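Local coordinates for protein response regulator receiver (Brucella melitensis biovar Abortus, PDB 4G97) that probably acts in the general stress response, its receiver domain controlling, through phosphorylation, whether its sigma-like domain can sequester an anti-sigma factor, at residues A[56-61]-A[112-117]; A[93-98]-A[124-129]; A[139-144]-A[165-170]; A[235-240]-A[247-252]. All coordinates share one frame; numbering follows the deposited sequence.

Interaction 1 (A[56-61]-A[112-117])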
loop_
_atom_site.group_PDB
_atom_site.type_symbol
_atom_site.label_atom_id
_atom_site.label_comp_id
_atom_site.label_asym_id
_atom_site.label_seq_id
_atom_site.Cartn_x
_atom_site.Cartn_y
_atom_site.Cartn_z
ATOM N N LEU A 56 1.882 -15.966 -10.152
ATOM C CA LEU A 56 1.398 -15.902 -8.778
ATOM C C LEU A 56 0.329 -14.806 -8.641
ATOM O O LEU A 56 -0.717 -15.065 -8.059
ATOM C CB LEU A 56 2.554 -15.681 -7.781
ATOM C CG LEU A 56 2.212 -15.602 -6.280
ATOM C CD1 LEU A 56 1.576 -16.899 -5.767
ATOM C CD2 LEU A 56 3.438 -15.293 -5.448
ATOM N N TYR A 57 0.595 -13.597 -9.181
ATOM C CA TYR A 57 -0.327 -12.455 -9.115
ATOM C C TYR A 57 -1.593 -12.708 -9.922
ATOM O O TYR A 57 -2.680 -12.299 -9.491
ATOM C CB TYR A 57 0.359 -11.191 -9.613
ATOM C CG TYR A 57 1.166 -10.469 -8.560
ATOM C CD1 TYR A 57 2.392 -10.966 -8.132
ATOM C CD2 TYR A 57 0.708 -9.279 -7.997
ATOM C CE1 TYR A 57 3.158 -10.283 -7.186
ATOM C CE2 TYR A 57 1.464 -8.587 -7.058
ATOM C CZ TYR A 57 2.701 -9.075 -6.679
ATOM O OH TYR A 57 3.458 -8.380 -5.773
ATOM N N ARG A 58 -1.449 -13.400 -11.089
ATOM C CA ARG A 58 -2.557 -13.819 -11.972
ATOM C C ARG A 58 -3.496 -14.776 -11.229
ATOM O O ARG A 58 -4.712 -14.585 -11.237
ATOM C CB ARG A 58 -2.008 -14.477 -13.262
ATOM C CG ARG A 58 -3.091 -14.751 -14.288
ATOM C CD ARG A 58 -2.494 -15.121 -15.613
ATOM N NE ARG A 58 -3.489 -15.787 -16.447
ATOM C CZ ARG A 58 -3.218 -16.406 -17.590
ATOM N NH1 ARG A 58 -1.970 -16.451 -18.050
ATOM N NH2 ARG A 58 -4.188 -16.989 -18.280
ATOM N N LEU A 59 -2.928 -15.785 -10.547
ATOM C CA LEU A 59 -3.698 -16.718 -9.730
ATOM C C LEU A 59 -4.432 -15.940 -8.645
ATOM O O LEU A 59 -5.639 -16.134 -8.473
ATOM C CB LEU A 59 -2.760 -17.757 -9.104
ATOM C CG LEU A 59 -3.359 -18.776 -8.134
ATOM C CD1 LEU A 59 -4.421 -19.629 -8.806
ATOM C CD2 LEU A 59 -2.265 -19.675 -7.594
ATOM N N PHE A 60 -3.714 -15.035 -7.925
ATOM C CA PHE A 60 -4.348 -14.206 -6.892
ATOM C C PHE A 60 -5.531 -13.423 -7.483
ATOM O O PHE A 60 -6.629 -13.509 -6.943
ATOM C CB PHE A 60 -3.330 -13.253 -6.229
ATOM C CG PHE A 60 -3.962 -12.351 -5.193
ATOM C CD1 PHE A 60 -4.530 -11.133 -5.560
ATOM C CD2 PHE A 60 -4.046 -12.747 -3.858
ATOM C CE1 PHE A 60 -5.155 -10.325 -4.615
ATOM C CE2 PHE A 60 -4.648 -11.926 -2.910
ATOM C CZ PHE A 60 -5.212 -10.727 -3.297
ATOM N N CYS A 61 -5.302 -12.650 -8.564
ATOM C CA CYS A 61 -6.355 -11.856 -9.214
ATOM C C CYS A 61 -7.520 -12.696 -9.763
ATOM O O CYS A 61 -8.659 -12.251 -9.670
ATOM C CB CYS A 61 -5.791 -10.907 -10.264
ATOM S SG CYS A 61 -4.689 -9.629 -9.599
ATOM N N ALA A 112 1.218 -6.422 -16.247
ATOM C CA ALA A 112 -0.012 -6.127 -15.499
ATOM C C ALA A 112 -1.274 -6.514 -16.261
ATOM O O ALA A 112 -2.236 -6.974 -15.646
ATOM C CB ALA A 112 -0.045 -4.658 -15.119
ATOM N N ALA A 113 -1.273 -6.340 -17.597
ATOM C CA ALA A 113 -2.396 -6.734 -18.470
ATOM C C ALA A 113 -2.498 -8.256 -18.467
ATOM O O ALA A 113 -3.596 -8.797 -18.391
ATOM C CB ALA A 113 -2.166 -6.232 -19.888
ATOM N N GLU A 114 -1.344 -8.947 -18.493
ATOM C CA GLU A 114 -1.318 -10.406 -18.437
ATOM C C GLU A 114 -1.843 -10.864 -17.061
ATOM O O GLU A 114 -2.651 -11.792 -17.005
ATOM C CB GLU A 114 0.096 -10.936 -18.723
ATOM C CG GLU A 114 0.146 -12.456 -18.774
ATOM C CD GLU A 114 1.520 -13.088 -18.829
ATOM O OE1 GLU A 114 2.519 -12.347 -18.957
ATOM O OE2 GLU A 114 1.595 -14.334 -18.743
ATOM N N ILE A 115 -1.442 -10.158 -15.954
ATOM C CA ILE A 115 -1.947 -10.451 -14.601
ATOM C C ILE A 115 -3.467 -10.295 -14.558
ATOM O O ILE A 115 -4.153 -11.159 -13.996
ATOM C CB ILE A 115 -1.250 -9.567 -13.519
ATOM C CG1 ILE A 115 0.196 -10.042 -13.284
ATOM C CG2 ILE A 115 -2.052 -9.523 -12.208
ATOM C CD1 ILE A 115 1.054 -9.086 -12.675
ATOM N N LEU A 116 -3.990 -9.196 -15.142
ATOM C CA LEU A 116 -5.431 -8.923 -15.129
ATOM C C LEU A 116 -6.242 -9.654 -16.210
ATOM O O LEU A 116 -7.469 -9.636 -16.140
ATOM C CB LEU A 116 -5.742 -7.422 -15.127
ATOM C CG LEU A 116 -5.410 -6.650 -13.849
ATOM C CD1 LEU A 116 -5.550 -5.176 -14.073
ATOM C CD2 LEU A 116 -6.255 -7.115 -12.649
ATOM N N GLU A 117 -5.565 -10.317 -17.171
ATOM C CA GLU A 117 -6.192 -11.108 -18.253
ATOM C C GLU A 117 -7.036 -10.221 -19.169
ATOM O O GLU A 117 -8.214 -10.497 -19.404
ATOM C CB GLU A 117 -7.025 -12.287 -17.702
ATOM C CG GLU A 117 -6.248 -13.274 -16.851
ATOM C CD GLU A 117 -6.959 -14.572 -16.532
ATOM O OE1 GLU A 117 -8.212 -14.594 -16.532
ATOM O OE2 GLU A 117 -6.257 -15.560 -16.227
#
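Y57 and R58 of helix 52-64 meet I115 and E117 at the C-terminal end of helix 109-116, a helix-helix contact inside the sigma-like half of PhyR. The short axes run 8.5 Å apart at 39°, close enough for the R58 and I115 CA atoms to lie 4.3 Å from each other. Y57 contributes its CB, which rests 3.8 Å from CD1 of I115, while the ring swings on toward helix 11-22 and its OH is hydrogen-bonded to R53 and E105. R58 crosses the partner helix near its last turn. With CG anti to the backbone N (chi1 -172°) and the chain extended as far as NE, the side chain passes the I115 and E114 carbonyls, CD lying 3.6 Å from E114 O, and delivers its guanidinium to the carboxylate of E117. That glutamate has positive phi and is the C-prime residue of a Schellman motif closing helix 109-116, so the salt bridge is anchored at the helix terminus. R58 NE donates to the anti lone pair of E117 OE2 at 2.8 Å, in the guanidinium plane, and NH2 adds a weak second bond to the same oxygen, which also takes a hydrogen bond from N62. I115 meets residues one turn apart on helix 52-64, for beyond Y57 CB it also receives C61, whose SG lies 3.7 Å from I115 CG2.

Interaction 2 (A[93-98]-A[124-129])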
loop_
_atom_site.group_PDB
_atom_site.type_symbol
_atom_site.label_atom_id
_atom_site.label_comp_id
_atom_site.label_asym_id
_atom_site.label_seq_id
_atom_site.Cartn_x
_atom_site.Cartn_y
_atom_site.Cartn_z
ATOM N N PRO A 93 -11.837 -1.676 -6.929
ATOM C CA PRO A 93 -12.130 -1.944 -8.356
ATOM C C PRO A 93 -10.930 -2.210 -9.279
ATOM O O PRO A 93 -9.777 -1.950 -8.907
ATOM C CB PRO A 93 -12.920 -0.702 -8.797
ATOM C CG PRO A 93 -12.498 0.366 -7.865
ATOM C CD PRO A 93 -12.278 -0.317 -6.543
ATOM N N LEU A 94 -11.227 -2.707 -10.505
ATOM C CA LEU A 94 -10.275 -3.053 -11.568
ATOM C C LEU A 94 -9.313 -1.933 -11.981
ATOM O O LEU A 94 -8.129 -2.241 -12.116
ATOM C CB LEU A 94 -10.994 -3.666 -12.786
ATOM C CG LEU A 94 -10.247 -4.764 -13.552
ATOM C CD1 LEU A 94 -10.327 -6.107 -12.817
ATOM C CD2 LEU A 94 -10.831 -4.934 -14.947
ATOM N N PRO A 95 -9.722 -0.641 -12.156
ATOM C CA PRO A 95 -8.727 0.395 -12.502
ATOM C C PRO A 95 -7.743 0.643 -11.352
ATOM O O PRO A 95 -6.578 0.926 -11.601
ATOM C CB PRO A 95 -9.583 1.639 -12.795
ATOM C CG PRO A 95 -10.961 1.134 -12.985
ATOM C CD PRO A 95 -11.072 -0.049 -12.073
ATOM N N ARG A 96 -8.203 0.496 -10.095
ATOM C CA ARG A 96 -7.335 0.636 -8.916
ATOM C C ARG A 96 -6.346 -0.530 -8.848
ATOM O O ARG A 96 -5.183 -0.302 -8.543
ATOM C CB ARG A 96 -8.139 0.816 -7.623
ATOM C CG ARG A 96 -8.748 2.204 -7.564
ATOM C CD ARG A 96 -9.456 2.520 -6.271
ATOM N NE ARG A 96 -9.885 3.923 -6.261
ATOM C CZ ARG A 96 -9.157 4.939 -5.816
ATOM N NH1 ARG A 96 -7.948 4.727 -5.300
ATOM N NH2 ARG A 96 -9.637 6.177 -5.865
ATOM N N GLN A 97 -6.776 -1.746 -9.255
ATOM C CA GLN A 97 -5.900 -2.925 -9.346
ATOM C C GLN A 97 -4.822 -2.677 -10.401
ATOM O O GLN A 97 -3.653 -2.973 -10.167
ATOM C CB GLN A 97 -6.700 -4.167 -9.753
ATOM C CG GLN A 97 -7.697 -4.630 -8.710
ATOM C CD GLN A 97 -8.390 -5.898 -9.114
ATOM O OE1 GLN A 97 -7.772 -6.841 -9.610
ATOM N NE2 GLN A 97 -9.689 -5.959 -8.863
ATOM N N ALA A 98 -5.219 -2.090 -11.551
ATOM C CA ALA A 98 -4.320 -1.819 -12.659
ATOM C C ALA A 98 -3.236 -0.825 -12.257
ATOM O O ALA A 98 -2.049 -1.097 -12.455
ATOM C CB ALA A 98 -5.118 -1.327 -13.869
ATOM N N GLY A 124 -4.760 0.056 -21.058
ATOM C CA GLY A 124 -4.468 1.476 -21.246
ATOM C C GLY A 124 -5.626 2.389 -20.881
ATOM O O GLY A 124 -5.408 3.496 -20.376
ATOM N N ARG A 125 -6.865 1.921 -21.121
ATOM C CA ARG A 125 -8.100 2.645 -20.812
ATOM C C ARG A 125 -8.394 2.507 -19.326
ATOM O O ARG A 125 -8.821 3.473 -18.686
ATOM C CB ARG A 125 -9.260 2.090 -21.631
ATOM N N LEU A 126 -8.144 1.302 -18.778
ATOM C CA LEU A 126 -8.307 0.946 -17.367
ATOM C C LEU A 126 -7.340 1.809 -16.531
ATOM O O LEU A 126 -7.723 2.319 -15.483
ATOM C CB LEU A 126 -7.982 -0.550 -17.218
ATOM C CG LEU A 126 -8.702 -1.356 -16.152
ATOM C CD1 LEU A 126 -10.201 -1.481 -16.444
ATOM C CD2 LEU A 126 -8.096 -2.741 -16.063
ATOM N N LEU A 127 -6.124 2.032 -17.055
ATOM C CA LEU A 127 -5.086 2.851 -16.444
ATOM C C LEU A 127 -5.419 4.346 -16.484
ATOM O O LEU A 127 -5.079 5.049 -15.533
ATOM C CB LEU A 127 -3.719 2.558 -17.084
ATOM C CG LEU A 127 -2.481 2.771 -16.214
ATOM C CD1 LEU A 127 -2.499 1.884 -14.978
ATOM C CD2 LEU A 127 -1.217 2.526 -17.007
ATOM N N SER A 128 -6.095 4.831 -17.560
ATOM C CA SER A 128 -6.514 6.239 -17.697
ATOM C C SER A 128 -7.646 6.580 -16.706
ATOM O O SER A 128 -7.608 7.642 -16.074
ATOM C CB SER A 128 -6.941 6.550 -19.133
ATOM O OG SER A 128 -6.136 7.574 -19.703
ATOM N N THR A 129 -8.640 5.662 -16.565
ATOM C CA THR A 129 -9.779 5.759 -15.635
ATOM C C THR A 129 -9.226 5.823 -14.199
ATOM O O THR A 129 -9.760 6.563 -13.362
ATOM C CB THR A 129 -10.719 4.546 -15.804
ATOM O OG1 THR A 129 -11.027 4.365 -17.184
ATOM C CG2 THR A 129 -12.015 4.683 -15.010
#
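P95 and L126 mark the crossing of helix 94-98 over helix 124-129: their CA atoms are 4.9 Å apart, and the short axes approach to 8.0 Å at 98°, almost perpendicular. A crossing this steep confines contact to a small patch, and the side chains confirm it. L126 is the central wedge. Its two methyls reach across to L94, CD2 lying 3.7 Å from CD2 of L94, and CD2 also sits 4.0 Å from CB of A98, so the leucine tip spans two positions one helical turn apart. P95 meets the backbone of L126 with its ring: CB stands 3.3 Å from the carbonyl oxygen of L126, and CG comes 4.2 Å from CG2 of T129. L127, its CG anti to the backbone N (chi1 -152°), brings CD1 to 3.9 Å from the carbonyl carbon of A98. T129 has its methyl near the proline while its hydroxyl is engaged within its own helix, OG1 donating to R125 O at 2.8 Å; T129 N reaches that oxygen from the opposite face of the carbonyl plane. L116 of helix 109-116 closes over A98 and L126, joining three helices of the sigma-like region, where helices 109-116 and 120-135 are consistent with the helix-turn-helix of a sigma4-type domain. No hydrogen bond bridges the two segments; the contact is made chiefly by apolar side chains, with leucine methyls, a proline ring and an alanine fixing how the helices meet.

Interaction 3 (A[139-144]-A[165-170])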
loop_
_atom_site.group_PDB
_atom_site.type_symbol
_atom_site.label_atom_id
_atom_site.label_comp_id
_atom_site.label_asym_id
_atom_site.label_seq_id
_atom_site.Cartn_x
_atom_site.Cartn_y
_atom_site.Cartn_z
ATOM N N ALA A 139 -8.428 16.824 -0.419
ATOM C CA ALA A 139 -7.319 17.516 0.241
ATOM C C ALA A 139 -7.276 17.129 1.713
ATOM O O ALA A 139 -8.268 17.298 2.433
ATOM C CB ALA A 139 -7.445 19.033 0.069
ATOM N N THR A 140 -6.135 16.603 2.148
ATOM C CA THR A 140 -5.922 16.113 3.499
ATOM C C THR A 140 -4.726 16.773 4.149
ATOM O O THR A 140 -3.722 17.067 3.488
ATOM C CB THR A 140 -5.815 14.537 3.457
ATOM O OG1 THR A 140 -6.993 14.015 2.860
ATOM C CG2 THR A 140 -5.671 13.898 4.810
ATOM N N ARG A 141 -4.838 16.988 5.467
ATOM C CA ARG A 141 -3.768 17.539 6.296
ATOM C C ARG A 141 -2.954 16.343 6.798
ATOM O O ARG A 141 -3.497 15.440 7.431
ATOM C CB ARG A 141 -4.338 18.348 7.481
ATOM C CG ARG A 141 -5.003 19.642 7.047
ATOM C CD ARG A 141 -5.722 20.330 8.191
ATOM N NE ARG A 141 -4.786 20.989 9.098
ATOM C CZ ARG A 141 -4.446 20.526 10.292
ATOM N NH1 ARG A 141 -4.959 19.390 10.743
ATOM N NH2 ARG A 141 -3.579 21.187 11.038
ATOM N N LEU A 142 -1.667 16.304 6.475
ATOM C CA LEU A 142 -0.894 15.161 6.913
ATOM C C LEU A 142 0.396 15.474 7.619
ATOM O O LEU A 142 1.019 16.510 7.395
ATOM C CB LEU A 142 -0.725 14.122 5.786
ATOM C CG LEU A 142 -0.095 14.580 4.496
ATOM C CD1 LEU A 142 1.425 14.571 4.604
ATOM C CD2 LEU A 142 -0.560 13.691 3.339
ATOM N N MET A 143 0.790 14.566 8.483
ATOM C CA MET A 143 2.044 14.676 9.190
ATOM C C MET A 143 3.043 13.669 8.579
ATOM O O MET A 143 2.682 12.511 8.311
ATOM C CB MET A 143 1.817 14.398 10.663
ATOM C CG MET A 143 3.082 14.400 11.480
ATOM S SD MET A 143 2.863 14.063 13.245
ATOM C CE MET A 143 1.587 12.896 13.214
ATOM N N ILE A 144 4.301 14.129 8.387
ATOM C CA ILE A 144 5.417 13.319 7.898
ATOM C C ILE A 144 6.346 13.036 9.066
ATOM O O ILE A 144 6.779 13.972 9.722
ATOM C CB ILE A 144 6.183 13.991 6.717
ATOM C CG1 ILE A 144 5.234 14.202 5.504
ATOM C CG2 ILE A 144 7.451 13.104 6.303
ATOM C CD1 ILE A 144 5.777 15.053 4.369
ATOM N N GLU A 165 -1.958 19.015 2.437
ATOM C CA GLU A 165 -1.235 19.968 3.255
ATOM C C GLU A 165 -0.342 19.244 4.258
ATOM O O GLU A 165 -0.822 18.413 5.020
ATOM C CB GLU A 165 -2.225 20.902 3.983
ATOM C CG GLU A 165 -1.543 21.974 4.821
ATOM C CD GLU A 165 -2.430 22.662 5.842
ATOM O OE1 GLU A 165 -3.670 22.517 5.756
ATOM O OE2 GLU A 165 -1.880 23.336 6.742
ATOM N N VAL A 166 0.950 19.587 4.275
ATOM C CA VAL A 166 1.873 19.027 5.246
ATOM C C VAL A 166 1.847 19.936 6.472
ATOM O O VAL A 166 2.303 21.086 6.398
ATOM C CB VAL A 166 3.303 18.819 4.691
ATOM C CG1 VAL A 166 4.241 18.319 5.791
ATOM C CG2 VAL A 166 3.287 17.851 3.521
ATOM N N VAL A 167 1.343 19.410 7.598
ATOM C CA VAL A 167 1.225 20.174 8.840
ATOM C C VAL A 167 2.564 20.356 9.533
ATOM O O VAL A 167 2.699 21.227 10.383
ATOM C CB VAL A 167 0.109 19.657 9.797
ATOM C CG1 VAL A 167 -1.233 19.609 9.082
ATOM C CG2 VAL A 167 0.458 18.294 10.402
ATOM N N GLY A 168 3.518 19.507 9.174
ATOM C CA GLY A 168 4.865 19.499 9.716
ATOM C C GLY A 168 5.578 18.180 9.482
ATOM O O GLY A 168 4.979 17.199 9.020
ATOM N N ILE A 169 6.878 18.176 9.803
ATOM C CA ILE A 169 7.791 17.052 9.665
ATOM C C ILE A 169 8.376 16.773 11.028
ATOM O O ILE A 169 9.058 17.630 11.591
ATOM C CB ILE A 169 8.884 17.320 8.580
ATOM C CG1 ILE A 169 8.243 17.482 7.169
ATOM C CG2 ILE A 169 9.924 16.196 8.572
ATOM C CD1 ILE A 169 9.125 18.034 6.102
ATOM N N ALA A 170 8.096 15.585 11.569
ATOM C CA ALA A 170 8.646 15.154 12.856
ATOM C C ALA A 170 9.860 14.238 12.585
ATOM O O ALA A 170 9.789 13.379 11.710
ATOM C CB ALA A 170 7.594 14.410 13.640
HETATM O O HOH W 1 -3.357 23.285 9.237
#
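R141 reaches across the neighbouring strand because CG lies anti to the carbonyl carbon (chi1 -69°) and the chain bends at chi3 (76°), laying the guanidinium over V167 and next to E165. CG1 of V167 sits under one guanidinium face, 3.4 Å from NH2. E165, extended with its CG anti to the backbone N, runs alongside R141 in the same direction; NE to OE1 is a long salt bridge of 3.8 Å, supplemented by a water at the guanidinium edge that accepts from NE at 2.7 Å and donates to OE2 of E165. R141 NH2 has a stronger partner, E183, in a salt bridge. Behind these side chains two parallel strands are joined by five backbone bonds, beginning with E165 N to T140 O. V167 N to L142 O (2.9 Å) and I144 N to G168 O (3.2 Å) show that V167 and G168 together face the single residue M143, a beta bulge; V167 has near-helical phi/psi, and its CG2 turns to 4.1 Å from CB of M143. On the face carrying L142, V166, I144 and I169, the CG2 methyl of V166 rests against both CD1 of L142 and CD1 of I144 (3.8 Å to the latter). These strands belong to a beta-alpha-beta unit of the CheY-like receiver: helix 149-161 covers V166, I144 and I169, helix 173-183 covers M143 and A170, strand 187-191 flanks 141-145, and 165-170 forms one edge of the sheet.

Interaction 4 (A[235-240]-A[247-252])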
loop_
_atom_site.group_PDB
_atom_site.type_symbol
_atom_site.label_atom_id
_atom_site.label_comp_id
_atom_site.label_asym_id
_atom_site.label_seq_id
_atom_site.Cartn_x
_atom_site.Cartn_y
_atom_site.Cartn_z
ATOM N N PHE A 235 -0.316 -0.279 4.572
ATOM C CA PHE A 235 0.220 0.486 3.440
ATOM C C PHE A 235 1.694 0.703 3.635
ATOM O O PHE A 235 2.113 1.181 4.679
ATOM C CB PHE A 235 -0.543 1.811 3.274
ATOM C CG PHE A 235 -2.032 1.656 3.102
ATOM C CD1 PHE A 235 -2.563 1.101 1.934
ATOM C CD2 PHE A 235 -2.913 2.139 4.065
ATOM C CE1 PHE A 235 -3.938 0.951 1.776
ATOM C CE2 PHE A 235 -4.300 2.006 3.898
ATOM C CZ PHE A 235 -4.805 1.421 2.752
ATOM N N LEU A 236 2.484 0.252 2.666
ATOM C CA LEU A 236 3.939 0.254 2.785
ATOM C C LEU A 236 4.609 0.810 1.535
ATOM O O LEU A 236 4.458 0.255 0.452
ATOM C CB LEU A 236 4.385 -1.209 3.020
ATOM C CG LEU A 236 5.691 -1.483 3.751
ATOM C CD1 LEU A 236 5.720 -0.828 5.154
ATOM C CD2 LEU A 236 5.878 -2.974 3.907
ATOM N N VAL A 237 5.311 1.927 1.699
ATOM C CA VAL A 237 6.056 2.598 0.640
ATOM C C VAL A 237 7.515 2.139 0.797
ATOM O O VAL A 237 8.028 2.083 1.913
ATOM C CB VAL A 237 5.921 4.154 0.736
ATOM C CG1 VAL A 237 6.980 4.870 -0.104
ATOM C CG2 VAL A 237 4.535 4.626 0.320
ATOM N N THR A 238 8.177 1.818 -0.315
ATOM C CA THR A 238 9.596 1.457 -0.274
ATOM C C THR A 238 10.424 2.752 -0.423
ATOM O O THR A 238 10.069 3.614 -1.224
ATOM C CB THR A 238 9.919 0.438 -1.368
ATOM O OG1 THR A 238 9.225 -0.779 -1.081
ATOM C CG2 THR A 238 11.427 0.143 -1.488
ATOM N N LYS A 239 11.475 2.914 0.380
ATOM C CA LYS A 239 12.366 4.048 0.183
ATOM C C LYS A 239 13.689 3.530 -0.419
ATOM O O LYS A 239 14.188 2.513 0.052
ATOM C CB LYS A 239 12.520 4.975 1.397
ATOM C CG LYS A 239 13.227 4.401 2.589
ATOM C CD LYS A 239 13.587 5.487 3.570
ATOM C CE LYS A 239 14.263 4.854 4.753
ATOM N NZ LYS A 239 14.757 5.874 5.702
ATOM N N PRO A 240 14.214 4.123 -1.521
ATOM C CA PRO A 240 13.680 5.279 -2.267
ATOM C C PRO A 240 12.447 4.821 -3.041
ATOM O O PRO A 240 12.303 3.623 -3.297
ATOM C CB PRO A 240 14.852 5.665 -3.185
ATOM C CG PRO A 240 15.528 4.364 -3.470
ATOM C CD PRO A 240 15.446 3.600 -2.159
ATOM N N LYS A 247 1.748 8.348 -4.365
ATOM C CA LYS A 247 0.481 8.838 -4.902
ATOM C C LYS A 247 -0.613 7.745 -4.818
ATOM O O LYS A 247 -1.720 8.008 -4.324
ATOM C CB LYS A 247 0.717 9.276 -6.353
ATOM C CG LYS A 247 -0.527 9.710 -7.111
ATOM C CD LYS A 247 -0.167 10.424 -8.407
ATOM C CE LYS A 247 -0.142 9.526 -9.618
ATOM N NZ LYS A 247 0.320 10.256 -10.832
ATOM N N ALA A 248 -0.278 6.522 -5.284
ATOM C CA ALA A 248 -1.176 5.374 -5.303
ATOM C C ALA A 248 -1.593 4.953 -3.923
ATOM O O ALA A 248 -2.768 4.671 -3.717
ATOM C CB ALA A 248 -0.517 4.200 -6.014
ATOM N N LEU A 249 -0.641 4.871 -2.986
ATOM C CA LEU A 249 -0.950 4.431 -1.637
ATOM C C LEU A 249 -1.734 5.461 -0.831
ATOM O O LEU A 249 -2.610 5.070 -0.077
ATOM C CB LEU A 249 0.262 3.891 -0.907
ATOM C CG LEU A 249 0.841 2.605 -1.529
ATOM C CD1 LEU A 249 2.201 2.309 -0.954
ATOM C CD2 LEU A 249 -0.113 1.417 -1.359
ATOM N N ILE A 250 -1.483 6.770 -1.057
ATOM C CA ILE A 250 -2.288 7.818 -0.419
ATOM C C ILE A 250 -3.721 7.715 -0.934
ATOM O O ILE A 250 -4.660 7.749 -0.135
ATOM C CB ILE A 250 -1.715 9.256 -0.583
ATOM C CG1 ILE A 250 -0.394 9.380 0.177
ATOM C CG2 ILE A 250 -2.735 10.302 -0.052
ATOM C CD1 ILE A 250 0.399 10.624 -0.188
ATOM N N SER A 251 -3.883 7.554 -2.259
ATOM C CA SER A 251 -5.182 7.403 -2.899
ATOM C C SER A 251 -5.967 6.225 -2.288
ATOM O O SER A 251 -7.137 6.393 -1.937
ATOM C CB SER A 251 -5.021 7.206 -4.402
ATOM O OG SER A 251 -6.294 7.008 -4.996
ATOM N N GLN A 252 -5.336 5.038 -2.172
ATOM C CA GLN A 252 -5.993 3.878 -1.557
ATOM C C GLN A 252 -6.386 4.161 -0.116
ATOM O O GLN A 252 -7.503 3.843 0.282
ATOM C CB GLN A 252 -5.096 2.634 -1.597
ATOM C CG GLN A 252 -4.903 2.045 -2.976
ATOM C CD GLN A 252 -6.181 1.604 -3.619
ATOM O OE1 GLN A 252 -6.657 2.245 -4.531
ATOM N NE2 GLN A 252 -6.742 0.482 -3.199
#
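L249 touches F235, L236 and V237, and with Q252 makes up the helix side of the first shell of this buried strand-helix contact in the receiver domain. Its CG lies anti to the carbonyl carbon (chi1 -65°), which points CG at the strand; from there CD1 goes to the backbone and V237, 3.4 Å from L236 O and 3.5 Å from V237 CG2, while CD2 goes to the phenyl ring, 4.1 Å from F235 CD1. L249 runs alongside F235 and V237 with its chain directed oppositely to theirs. Q252, one helical turn after L249, is the second neighbour of F235, its CB 3.9 Å from F235 CE1, and the carbonyl oxygen of L249 lies over one face of the ring. Next come the groups that hold this shell in place. F235 and V237 are fixed by backbone bonds to F217 and T219 of strand 215-219, so segment 235-240 presents them at one edge of the parallel sheet. Q252 bends away at chi2 (-60°), and its amide is held outside the pair, OE1 by R96 and NE2 by A20 O. Further along, K239 forms a salt bridge with D191, the predicted phosphorylation site, and a cis peptide precedes P240, as in the lysine-proline pair of receiver domains. No hydrogen bond links strand and helix here: the interface is apolar, and helix 243-265 turns its polar Q252 and S251 groups toward the sigma-like region, while L249, with Q252 CB, packs the helix on the sheet.

Interactions 3 and 4 both belong to the receiver sheet but differ in kind: 3, partly buried, pairs two strands, one of them at the sheet's edge, by backbone bonds, whereas 4 is the fully buried apolar fit of a helix against the strand at the other edge. Interactions 1 and 2 lie in the sigma-like region and touch through L116; 1, also partly buried, combines an apolar strip with a salt bridge at a helix end, while 2 is a surface contact with no hydrogen bond across it. Between the regions, R96 of segment 93-98 probably hydrogen-bonds S251 and Q252 of segment 247-252, joining 2 to 4. Interactions 1 and 3, with centres about 35 Å apart, have no direct contact.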